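Side-chain contacts in prolyl-ACP dehydrogenase (Oscillatoria sp., PDB 4IRN), which oxidises prolyl groups carried on an acyl carrier protein, with FAD as cofactor, in the biosynthesis of the cyanotoxin anatoxin-a: residues 75-80 against 84-89; 144-149 against 222-227; 275-280 against 341-346; 283-288 against 334-339. One frame throughout, in Å; residues are numbered along the deposited sequence.

In the fold
Along the chain contacts 1 and 2 come first and follow one another, whereas contact 4 is nested within the loop that contact 3 closes. Contact 1 ends helix 74-83 inside the N-terminal helical region; contact 2 joins helix 141-153 of that region to strand 218-224 of the middle beta domain. The centres of contacts 1 and 2 lie about 18 Å apart. Contacts 3 and 4 lie in the C-terminal helical domain, about 11 Å apart between centres, and share helix 316-344, which meets the consecutive helices 268-282 and 285-304. The centres of contacts 2 and 4 are about 29 Å apart, on opposite sides of the chain's centre. Together they sample all three domains of the acyl-CoA dehydrogenase fold.

Contact 1 (75-80 against 84-89); sequences DAWQKC and GVHGWP
The carbonyl of Cys80 takes two backbone N-H groups, from Gly84 and Val85, which arrive from opposite faces of its plane; each nitrogen lies 3.0 Å from Cys80 O. The bond from Val85 N belongs to a Schellman motif that closes the helix, with Gly84 as its C-prime residue. Glycine suits this position because its phi of +117° would jam a CB against the preceding carbonyl oxygen. Beyond the turn, Val85 lays CG2 3.8 Å from Cys80 CB, an apolar contact between two small buried side chains. The aromatic part belongs to Trp77 and His86. With its CG opposite the backbone N (chi1 180°), Trp77 carries the indole out to the histidine, whose NE2 stands over one face, toward the rim, 3.2 Å from Trp77 CE2. The planes are inclined at 58°, so the pair is oblique, and Trp77 NE1 lies at a poor angle for bonding to His86 NE2. The broad indole thus gives the imidazole edge a flat surface, while the small Cys80 side chain lies against the imidazole, its CB 4.1 Å from His86 CE1. His127 meets both rings, edge-to-face with Trp77. Around them, Trp77 and Cys80 pack on Met124 of helix 118-138, Cys80 also on Phe54 of helix 42-58, and Val85 on Leu111 of helix 101-114, placing this helix end within the N-terminal bundle.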
# COMPACT_ATOMS: atom_id res chain seq x y z
N ASP A 75 12.47 -37.74 -12.66
CA ASP A 75 12.19 -38.81 -11.70
C ASP A 75 10.95 -38.48 -10.86
O ASP A 75 10.08 -39.33 -10.68
CB ASP A 75 13.40 -39.08 -10.80
CG ASP A 75 14.37 -40.15 -11.29
OD1 ASP A 75 14.43 -40.38 -12.54
OD2 ASP A 75 15.08 -40.73 -10.45
N ALA A 76 10.85 -37.22 -10.38
CA ALA A 76 9.74 -36.72 -9.58
C ALA A 76 8.46 -36.57 -10.40
O ALA A 76 7.38 -36.79 -9.85
CB ALA A 76 10.11 -35.40 -8.92
N TRP A 77 8.58 -36.24 -11.71
CA TRP A 77 7.44 -36.13 -12.62
C TRP A 77 6.80 -37.51 -12.77
O TRP A 77 5.58 -37.63 -12.65
CB TRP A 77 7.87 -35.59 -14.01
CG TRP A 77 6.76 -35.45 -15.02
CD1 TRP A 77 6.12 -36.46 -15.68
CD2 TRP A 77 6.17 -34.23 -15.50
NE1 TRP A 77 5.15 -35.95 -16.51
CE2 TRP A 77 5.16 -34.58 -16.43
CE3 TRP A 77 6.40 -32.86 -15.25
CZ2 TRP A 77 4.37 -33.63 -17.08
CZ3 TRP A 77 5.63 -31.92 -15.92
CH2 TRP A 77 4.63 -32.30 -16.83
N GLN A 78 7.64 -38.54 -13.05
CA GLN A 78 7.27 -39.95 -13.20
C GLN A 78 6.57 -40.50 -11.96
O GLN A 78 5.54 -41.14 -12.09
CB GLN A 78 8.51 -40.81 -13.52
CG GLN A 78 9.07 -40.67 -14.94
CD GLN A 78 10.50 -41.20 -15.10
OE1 GLN A 78 11.10 -41.78 -14.19
NE2 GLN A 78 11.16 -40.82 -16.19
N LYS A 79 7.10 -40.20 -10.77
CA LYS A 79 6.55 -40.62 -9.47
C LYS A 79 5.18 -40.00 -9.20
O LYS A 79 4.30 -40.68 -8.67
CB LYS A 79 7.52 -40.34 -8.32
CG LYS A 79 8.65 -41.34 -8.23
CD LYS A 79 9.47 -41.13 -6.98
CE LYS A 79 10.64 -42.08 -6.88
NZ LYS A 79 10.20 -43.43 -6.44
N CYS A 80 5.00 -38.72 -9.58
CA CYS A 80 3.74 -37.99 -9.45
C CYS A 80 2.65 -38.58 -10.34
O CYS A 80 1.51 -38.70 -9.91
CB CYS A 80 3.95 -36.50 -9.73
SG CYS A 80 4.68 -35.59 -8.35
N GLY A 84 -0.85 -40.49 -9.43
CA GLY A 84 -2.08 -40.11 -10.11
C GLY A 84 -2.33 -38.63 -10.30
O GLY A 84 -3.39 -38.28 -10.80
N VAL A 85 -1.36 -37.77 -9.93
CA VAL A 85 -1.47 -36.30 -10.01
C VAL A 85 -2.08 -35.81 -11.33
O VAL A 85 -3.13 -35.16 -11.32
CB VAL A 85 -0.14 -35.54 -9.67
CG1 VAL A 85 -0.38 -34.04 -9.62
CG2 VAL A 85 0.46 -36.02 -8.36
N HIS A 86 -1.45 -36.17 -12.45
CA HIS A 86 -1.86 -35.79 -13.80
C HIS A 86 -3.30 -36.20 -14.14
O HIS A 86 -4.00 -35.44 -14.79
CB HIS A 86 -0.88 -36.36 -14.84
CG HIS A 86 0.55 -35.99 -14.58
ND1 HIS A 86 1.22 -36.45 -13.46
CD2 HIS A 86 1.39 -35.24 -15.32
CE1 HIS A 86 2.44 -35.96 -13.55
NE2 HIS A 86 2.59 -35.22 -14.64
N GLY A 87 -3.71 -37.38 -13.65
CA GLY A 87 -5.04 -37.93 -13.88
C GLY A 87 -6.13 -37.43 -12.95
O GLY A 87 -7.29 -37.78 -13.16
N TRP A 88 -5.78 -36.62 -11.91
CA TRP A 88 -6.73 -36.09 -10.92
C TRP A 88 -8.03 -35.51 -11.50
O TRP A 88 -9.09 -35.96 -11.07
CB TRP A 88 -6.07 -35.13 -9.90
CG TRP A 88 -5.20 -35.78 -8.86
CD1 TRP A 88 -5.13 -37.10 -8.54
CD2 TRP A 88 -4.33 -35.10 -7.94
NE1 TRP A 88 -4.25 -37.30 -7.51
CE2 TRP A 88 -3.74 -36.09 -7.12
CE3 TRP A 88 -3.98 -33.75 -7.74
CZ2 TRP A 88 -2.82 -35.77 -6.11
CZ3 TRP A 88 -3.07 -33.44 -6.74
CH2 TRP A 88 -2.49 -34.44 -5.94
N PRO A 89 -8.03 -34.56 -12.48
CA PRO A 89 -9.31 -34.07 -13.01
C PRO A 89 -9.81 -34.87 -14.23
O PRO A 89 -10.85 -34.53 -14.80
CB PRO A 89 -8.99 -32.62 -13.38
CG PRO A 89 -7.52 -32.60 -13.64
CD PRO A 89 -6.90 -33.86 -13.12

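Contact 2 (144-149 against 222-227); sequences KEKYLP and MIEKDT
Tyr147 extends from helix 141-153 to Met222 and Glu224 at the end of strand 218-224. Its CB bond points toward the strand, and chi1 of -64° sets CG opposite the carbonyl carbon, directing the ring toward the strand. On one flank CD2 comes 4.4 Å from Met222 SD. That sulfur stands 5.2 Å from the centroid of the Tyr147 ring and 43° off its normal, an oblique Met-aromatic contact for which a flexible, polarisable methionine is well suited. On the other flank CE1 passes 3.4 Å from Glu224 OE2. Here the N-terminal helical region of the acyl-CoA dehydrogenase fold packs against the middle beta domain, at an inner strand of its mixed sheet, and Leu202 of the adjacent strand 202-208 also touches Tyr147, Met222 and Glu224. At the tip, OH donates to Glu224 OE2 across 2.7 Å, using the anti lone pair of that oxygen; the carboxylate plane is turned 79° from the ring. A tyrosine fits because its ring can be buried while its hydroxyl meets the polar strand end. Asn260 ND2 bonds to the same hydroxyl and to the carbonyl oxygen of Met222. Lys146, fully extended, lays CD over one face of the ring and brings NZ within 3.6 Å of Glu224 OE2 in a long salt bridge, with a weak hydrogen bond of 3.4 Å from Lys146 NZ to Tyr147 OH.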
# COMPACT_ATOMS: atom_id res chain seq x y z
N LYS A 144 -9.54 -37.94 -27.85
CA LYS A 144 -9.46 -38.17 -26.41
C LYS A 144 -8.91 -39.58 -26.11
O LYS A 144 -8.00 -39.71 -25.29
CB LYS A 144 -10.83 -37.98 -25.75
CG LYS A 144 -11.28 -36.52 -25.68
CD LYS A 144 -12.51 -36.37 -24.80
CE LYS A 144 -13.80 -36.65 -25.52
NZ LYS A 144 -14.95 -36.59 -24.59
N GLU A 145 -9.46 -40.61 -26.79
CA GLU A 145 -9.05 -42.01 -26.64
C GLU A 145 -7.59 -42.27 -26.97
O GLU A 145 -6.98 -43.14 -26.36
CB GLU A 145 -9.94 -42.93 -27.50
CG GLU A 145 -11.27 -43.31 -26.86
CD GLU A 145 -12.32 -43.77 -27.85
OE1 GLU A 145 -11.97 -44.06 -29.02
OE2 GLU A 145 -13.50 -43.87 -27.45
N LYS A 146 -7.03 -41.52 -27.92
CA LYS A 146 -5.63 -41.64 -28.32
C LYS A 146 -4.67 -40.87 -27.41
O LYS A 146 -3.70 -41.45 -26.93
CB LYS A 146 -5.43 -41.23 -29.79
CG LYS A 146 -3.98 -41.32 -30.28
CD LYS A 146 -3.86 -40.79 -31.70
CE LYS A 146 -2.45 -40.87 -32.21
NZ LYS A 146 -2.37 -40.35 -33.61
N TYR A 147 -4.92 -39.55 -27.21
CA TYR A 147 -4.01 -38.68 -26.47
C TYR A 147 -4.12 -38.60 -24.95
O TYR A 147 -3.09 -38.50 -24.28
CB TYR A 147 -3.93 -37.29 -27.11
CG TYR A 147 -3.37 -37.29 -28.52
CD1 TYR A 147 -2.03 -37.61 -28.75
CD2 TYR A 147 -4.15 -36.92 -29.60
CE1 TYR A 147 -1.50 -37.59 -30.04
CE2 TYR A 147 -3.63 -36.88 -30.89
CZ TYR A 147 -2.30 -37.22 -31.11
OH TYR A 147 -1.79 -37.19 -32.39
N LEU A 148 -5.34 -38.64 -24.40
CA LEU A 148 -5.55 -38.52 -22.96
C LEU A 148 -4.95 -39.63 -22.13
O LEU A 148 -4.28 -39.31 -21.16
CB LEU A 148 -7.02 -38.30 -22.59
CG LEU A 148 -7.54 -36.87 -22.57
CD1 LEU A 148 -9.00 -36.87 -22.16
CD2 LEU A 148 -6.74 -35.99 -21.61
N PRO A 149 -5.10 -40.92 -22.50
CA PRO A 149 -4.46 -41.98 -21.70
C PRO A 149 -2.93 -41.84 -21.66
O PRO A 149 -2.31 -42.15 -20.64
CB PRO A 149 -4.92 -43.26 -22.40
CG PRO A 149 -6.16 -42.89 -23.10
CD PRO A 149 -5.89 -41.51 -23.60
N MET A 222 -2.96 -30.04 -32.70
CA MET A 222 -2.18 -30.94 -31.84
C MET A 222 -1.09 -31.57 -32.67
O MET A 222 -1.36 -32.39 -33.55
CB MET A 222 -3.07 -32.01 -31.19
CG MET A 222 -4.17 -31.43 -30.33
SD MET A 222 -5.25 -32.64 -29.58
CE MET A 222 -6.19 -33.14 -30.99
N ILE A 223 0.16 -31.13 -32.44
CA ILE A 223 1.30 -31.61 -33.20
C ILE A 223 2.21 -32.43 -32.31
O ILE A 223 2.64 -31.95 -31.25
CB ILE A 223 2.01 -30.43 -33.93
CG1 ILE A 223 1.01 -29.64 -34.84
CG2 ILE A 223 3.20 -30.92 -34.77
CD1 ILE A 223 1.41 -28.20 -35.18
N GLU A 224 2.49 -33.67 -32.73
CA GLU A 224 3.38 -34.56 -32.00
C GLU A 224 4.84 -34.10 -32.14
O GLU A 224 5.19 -33.44 -33.12
CB GLU A 224 3.24 -36.00 -32.52
CG GLU A 224 1.99 -36.71 -32.02
CD GLU A 224 1.75 -38.11 -32.57
OE1 GLU A 224 2.73 -38.79 -32.95
OE2 GLU A 224 0.57 -38.54 -32.56
N LYS A 225 5.68 -34.45 -31.15
CA LYS A 225 7.11 -34.15 -31.10
C LYS A 225 7.80 -34.77 -32.35
O LYS A 225 7.37 -35.81 -32.84
CB LYS A 225 7.67 -34.73 -29.80
CG LYS A 225 9.19 -34.77 -29.64
CD LYS A 225 9.60 -35.55 -28.37
CE LYS A 225 9.55 -37.07 -28.49
NZ LYS A 225 10.47 -37.62 -29.50
N ASP A 226 8.84 -34.15 -32.85
CA ASP A 226 9.62 -34.62 -34.01
C ASP A 226 8.75 -34.70 -35.28
O ASP A 226 8.80 -35.69 -36.01
CB ASP A 226 10.32 -35.97 -33.75
CG ASP A 226 11.50 -35.93 -32.80
OD1 ASP A 226 12.20 -34.89 -32.76
OD2 ASP A 226 11.75 -36.96 -32.13
N THR A 227 7.96 -33.65 -35.52
CA THR A 227 7.20 -33.53 -36.76
C THR A 227 8.07 -32.61 -37.61
O THR A 227 8.55 -31.60 -37.08
CB THR A 227 5.79 -33.00 -36.50
OG1 THR A 227 5.08 -33.95 -35.71
CG2 THR A 227 5.00 -32.76 -37.79

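Contact 3 (275-280 against 341-346); sequences SMEWER and WMKENK
Lys343 of helix 316-344 reaches across to Glu277 and Trp278 of helix 268-282, tying together two members of the C-terminal helical bundle of the acyl-CoA dehydrogenase fold. In sequence order, Trp341 comes first: its side chain packs on Ala39 of the second subunit. Met342 turns to Glu352 of helix 350-375. Lys343 then carries the contact. Its chain bends at chi2 (-55°), which lays the methylenes along the indole of Trp278: CB is 3.7 Å from Trp278 CH2, CD 3.6 Å from Trp278 CZ2, and CE stands 3.8 Å from the centroid of the five-membered ring, over its face, a CH-pi contact. The terminal NZ bonds to Glu277 OE2 at 2.9 Å, approaching from above the carboxylate plane. Lysine suits the place because one long chain offers both a greasy shaft and a charge, and the buried ammonium is paired with a carboxylate. Glu277 OE2 has a second donor, Ala349 N, which probably steadies its negative charge. Trp278 NE1, also a donor, merely lies beside NZ. Next, Glu344 OE1 accepts from Ile101 N. Asn345 leaves the helix, and its ND2 bonds almost straight (177°) to Trp341 O while lying over the indole of Trp341. Lys346, with positive phi, is the C-prime residue of a Schellman motif, in which Gln347 N bonds to Met342 O and Lys346 N reaches Lys343 O weakly at 3.3 Å.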
# COMPACT_ATOMS: atom_id res chain seq x y z
N SER A 275 -9.31 -22.67 -21.71
CA SER A 275 -7.98 -23.03 -21.22
C SER A 275 -7.51 -22.04 -20.13
O SER A 275 -6.96 -22.48 -19.12
CB SER A 275 -6.99 -23.11 -22.38
OG SER A 275 -5.64 -23.22 -21.94
N MET A 276 -7.81 -20.73 -20.29
CA MET A 276 -7.49 -19.68 -19.31
C MET A 276 -8.33 -19.77 -18.04
O MET A 276 -7.89 -19.35 -16.99
CB MET A 276 -7.58 -18.28 -19.93
CG MET A 276 -6.40 -17.90 -20.79
SD MET A 276 -4.80 -18.31 -20.06
CE MET A 276 -3.81 -16.89 -20.56
N GLU A 277 -9.55 -20.31 -18.14
CA GLU A 277 -10.41 -20.52 -16.97
C GLU A 277 -9.72 -21.53 -16.02
O GLU A 277 -9.53 -21.22 -14.84
CB GLU A 277 -11.77 -21.07 -17.40
CG GLU A 277 -12.91 -20.09 -17.29
CD GLU A 277 -14.16 -20.61 -17.95
OE1 GLU A 277 -14.35 -20.34 -19.16
OE2 GLU A 277 -14.95 -21.29 -17.26
N TRP A 278 -9.30 -22.70 -16.55
CA TRP A 278 -8.65 -23.75 -15.78
C TRP A 278 -7.26 -23.35 -15.34
O TRP A 278 -6.87 -23.65 -14.20
CB TRP A 278 -8.60 -25.07 -16.57
CG TRP A 278 -9.95 -25.68 -16.81
CD1 TRP A 278 -10.69 -25.61 -17.96
CD2 TRP A 278 -10.76 -26.39 -15.86
NE1 TRP A 278 -11.90 -26.23 -17.78
CE2 TRP A 278 -11.97 -26.72 -16.51
CE3 TRP A 278 -10.59 -26.76 -14.52
CZ2 TRP A 278 -13.00 -27.42 -15.87
CZ3 TRP A 278 -11.60 -27.48 -13.89
CH2 TRP A 278 -12.79 -27.80 -14.57
N GLU A 279 -6.51 -22.67 -16.22
CA GLU A 279 -5.14 -22.23 -15.94
C GLU A 279 -5.10 -21.21 -14.81
O GLU A 279 -4.55 -21.52 -13.75
CB GLU A 279 -4.47 -21.69 -17.20
CG GLU A 279 -2.95 -21.76 -17.18
CD GLU A 279 -2.28 -21.16 -18.40
OE1 GLU A 279 -2.78 -21.39 -19.53
OE2 GLU A 279 -1.25 -20.48 -18.23
N ARG A 280 -5.72 -20.04 -15.00
CA ARG A 280 -5.76 -18.95 -14.02
C ARG A 280 -6.25 -19.37 -12.65
O ARG A 280 -5.66 -18.98 -11.65
CB ARG A 280 -6.57 -17.74 -14.55
CG ARG A 280 -5.87 -16.99 -15.66
CD ARG A 280 -6.80 -16.02 -16.35
NE ARG A 280 -6.13 -15.36 -17.46
CZ ARG A 280 -6.67 -14.38 -18.19
NH1 ARG A 280 -7.89 -13.95 -17.92
NH2 ARG A 280 -5.98 -13.83 -19.17
N TRP A 341 -15.36 -24.74 -6.85
CA TRP A 341 -16.78 -25.03 -6.69
C TRP A 341 -17.53 -24.77 -8.00
O TRP A 341 -18.25 -25.65 -8.49
CB TRP A 341 -17.39 -24.20 -5.54
CG TRP A 341 -18.82 -24.54 -5.24
CD1 TRP A 341 -19.27 -25.54 -4.43
CD2 TRP A 341 -19.99 -23.92 -5.79
NE1 TRP A 341 -20.65 -25.56 -4.42
CE2 TRP A 341 -21.11 -24.58 -5.25
CE3 TRP A 341 -20.19 -22.85 -6.70
CZ2 TRP A 341 -22.42 -24.20 -5.56
CZ3 TRP A 341 -21.50 -22.49 -7.01
CH2 TRP A 341 -22.59 -23.16 -6.45
N MET A 342 -17.35 -23.57 -8.58
CA MET A 342 -17.99 -23.13 -9.82
C MET A 342 -17.71 -24.06 -11.00
O MET A 342 -18.65 -24.44 -11.71
CB MET A 342 -17.57 -21.71 -10.17
CG MET A 342 -18.21 -20.66 -9.30
SD MET A 342 -17.88 -19.03 -9.95
CE MET A 342 -19.15 -18.92 -11.20
N LYS A 343 -16.42 -24.44 -11.20
CA LYS A 343 -16.00 -25.36 -12.26
C LYS A 343 -16.53 -26.78 -12.05
O LYS A 343 -16.83 -27.47 -13.04
CB LYS A 343 -14.48 -25.33 -12.47
CG LYS A 343 -14.01 -24.28 -13.48
CD LYS A 343 -14.69 -24.40 -14.85
CE LYS A 343 -13.85 -23.84 -15.96
NZ LYS A 343 -14.45 -24.11 -17.29
N GLU A 344 -16.70 -27.20 -10.78
CA GLU A 344 -17.27 -28.49 -10.41
C GLU A 344 -18.75 -28.50 -10.80
O GLU A 344 -19.22 -29.48 -11.38
CB GLU A 344 -17.06 -28.78 -8.91
CG GLU A 344 -17.64 -30.09 -8.37
CD GLU A 344 -17.21 -31.41 -8.98
OE1 GLU A 344 -16.11 -31.48 -9.59
OE2 GLU A 344 -17.95 -32.40 -8.79
N ASN A 345 -19.45 -27.37 -10.56
CA ASN A 345 -20.87 -27.18 -10.88
C ASN A 345 -21.08 -26.69 -12.33
O ASN A 345 -22.10 -26.06 -12.64
CB ASN A 345 -21.54 -26.27 -9.83
CG ASN A 345 -21.67 -26.92 -8.46
OD1 ASN A 345 -22.71 -27.49 -8.12
ND2 ASN A 345 -20.62 -26.87 -7.66
N LYS A 346 -20.09 -27.00 -13.21
CA LYS A 346 -20.05 -26.72 -14.66
C LYS A 346 -20.44 -25.30 -15.08
O LYS A 346 -21.12 -25.11 -16.10
CB LYS A 346 -20.83 -27.81 -15.44
CG LYS A 346 -20.50 -29.26 -15.06
CD LYS A 346 -19.42 -29.88 -15.93
CE LYS A 346 -19.17 -31.33 -15.59
NZ LYS A 346 -18.38 -32.00 -16.65

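Contact 4 (283-288 against 334-339); sequences ILAAAV and AYLYKV
Leu336, flanked in sequence by two tyrosines whose rings pair with other residues, meets Ala285 and Val288: Tyr337 packs edge-to-face with Trp40, and Tyr335 meets the ring of Tyr359 with planes some 30° apart. The side chains that touch across the contact are aliphatic, forming a helix-helix seam in the C-terminal bundle of the acyl-CoA dehydrogenase fold, where helix 285-304 lies against helix 316-344. The backbones come near one another here, with 6.5 Å between Ala285 CA and Leu336 CA, and the single methyl of alanine suits so short a gap. Leucine on the other side supplies the bulk. Its CG stands opposite the backbone N (chi1 176°), and with chi2 at 61° both branches of the fork reach Ala285: CD1 approaches Ala285 CB to 3.6 Å, while CD2 lies 3.8 Å from Ala285 CA. Val288, one turn further along the first helix, presents its branched side chain on the same side. Such a beta-branched residue needs few torsions to be fixed, and its short chain places CG2 beside the leucine. Around this seam, Ala285 also touches Leu108 of helix 101-114, on which Tyr337 rests through Leu102 and Tyr106. Just before Leu336, Ala334 and Tyr335 face another chain: Ala334 packs on Ala334 of the second subunit and Tyr335 on Leu327 of the same subunit. Within the seam itself, the second apolar contact pairs Val288 CG2 with Leu336 CD2, 4.1 Å apart.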
# COMPACT_ATOMS: atom_id res chain seq x y z
N ILE A 283 -3.57 -23.10 -11.58
CA ILE A 283 -2.10 -23.14 -11.65
C ILE A 283 -1.46 -22.71 -10.31
O ILE A 283 -0.36 -23.16 -9.99
CB ILE A 283 -1.55 -22.35 -12.88
CG1 ILE A 283 -0.16 -22.85 -13.32
CG2 ILE A 283 -1.56 -20.82 -12.68
CD1 ILE A 283 0.02 -22.96 -14.82
N LEU A 284 -2.17 -21.87 -9.53
CA LEU A 284 -1.70 -21.33 -8.25
C LEU A 284 -2.31 -22.01 -7.02
O LEU A 284 -2.14 -21.52 -5.91
CB LEU A 284 -1.89 -19.80 -8.22
CG LEU A 284 -1.04 -18.95 -9.18
CD1 LEU A 284 -1.33 -17.48 -9.00
CD2 LEU A 284 0.44 -19.21 -8.99
N ALA A 285 -2.99 -23.16 -7.22
CA ALA A 285 -3.60 -23.93 -6.14
C ALA A 285 -2.52 -24.42 -5.18
O ALA A 285 -2.69 -24.32 -3.96
CB ALA A 285 -4.36 -25.12 -6.71
N ALA A 286 -1.38 -24.88 -5.73
CA ALA A 286 -0.23 -25.37 -4.97
C ALA A 286 0.53 -24.24 -4.28
O ALA A 286 1.11 -24.47 -3.22
CB ALA A 286 0.68 -26.16 -5.86
N ALA A 287 0.51 -23.02 -4.88
CA ALA A 287 1.15 -21.80 -4.35
C ALA A 287 0.55 -21.44 -2.98
O ALA A 287 1.28 -20.96 -2.11
CB ALA A 287 0.98 -20.65 -5.32
N VAL A 288 -0.76 -21.73 -2.78
CA VAL A 288 -1.50 -21.53 -1.53
C VAL A 288 -0.88 -22.45 -0.45
O VAL A 288 -0.73 -22.02 0.70
CB VAL A 288 -3.04 -21.75 -1.70
CG1 VAL A 288 -3.80 -21.44 -0.42
CG2 VAL A 288 -3.59 -20.91 -2.86
N ALA A 334 -9.98 -18.78 -0.11
CA ALA A 334 -11.31 -18.34 -0.53
C ALA A 334 -11.45 -18.20 -2.06
O ALA A 334 -12.44 -18.68 -2.63
CB ALA A 334 -11.66 -17.04 0.15
N TYR A 335 -10.45 -17.57 -2.74
CA TYR A 335 -10.48 -17.38 -4.19
C TYR A 335 -10.34 -18.70 -4.92
O TYR A 335 -11.01 -18.90 -5.93
CB TYR A 335 -9.39 -16.41 -4.68
CG TYR A 335 -9.77 -14.95 -4.53
CD1 TYR A 335 -10.77 -14.38 -5.32
CD2 TYR A 335 -9.10 -14.12 -3.64
CE1 TYR A 335 -11.13 -13.04 -5.18
CE2 TYR A 335 -9.44 -12.78 -3.49
CZ TYR A 335 -10.47 -12.24 -4.26
OH TYR A 335 -10.82 -10.92 -4.10
N LEU A 336 -9.48 -19.60 -4.39
CA LEU A 336 -9.23 -20.92 -4.97
C LEU A 336 -10.46 -21.82 -4.87
O LEU A 336 -10.80 -22.48 -5.85
CB LEU A 336 -8.01 -21.58 -4.28
CG LEU A 336 -7.67 -23.01 -4.72
CD1 LEU A 336 -7.32 -23.08 -6.20
CD2 LEU A 336 -6.58 -23.59 -3.85
N TYR A 337 -11.10 -21.86 -3.69
CA TYR A 337 -12.28 -22.68 -3.45
C TYR A 337 -13.57 -22.24 -4.08
O TYR A 337 -14.43 -23.08 -4.32
CB TYR A 337 -12.39 -23.13 -1.98
CG TYR A 337 -11.18 -23.96 -1.62
CD1 TYR A 337 -10.97 -25.20 -2.21
CD2 TYR A 337 -10.18 -23.46 -0.79
CE1 TYR A 337 -9.80 -25.91 -2.01
CE2 TYR A 337 -9.02 -24.19 -0.54
CZ TYR A 337 -8.85 -25.43 -1.14
OH TYR A 337 -7.72 -26.16 -0.90
N LYS A 338 -13.67 -20.96 -4.46
CA LYS A 338 -14.83 -20.44 -5.19
C LYS A 338 -14.79 -20.96 -6.65
O LYS A 338 -15.80 -21.49 -7.13
CB LYS A 338 -14.87 -18.89 -5.13
CG LYS A 338 -15.96 -18.25 -5.98
CD LYS A 338 -17.28 -17.96 -5.26
CE LYS A 338 -18.31 -17.43 -6.24
NZ LYS A 338 -18.87 -16.11 -5.85
N VAL A 339 -13.64 -20.80 -7.33
CA VAL A 339 -13.39 -21.26 -8.70
C VAL A 339 -13.59 -22.78 -8.79
O VAL A 339 -14.27 -23.26 -9.70
CB VAL A 339 -11.99 -20.84 -9.22
CG1 VAL A 339 -11.76 -21.30 -10.65
CG2 VAL A 339 -11.81 -19.34 -9.15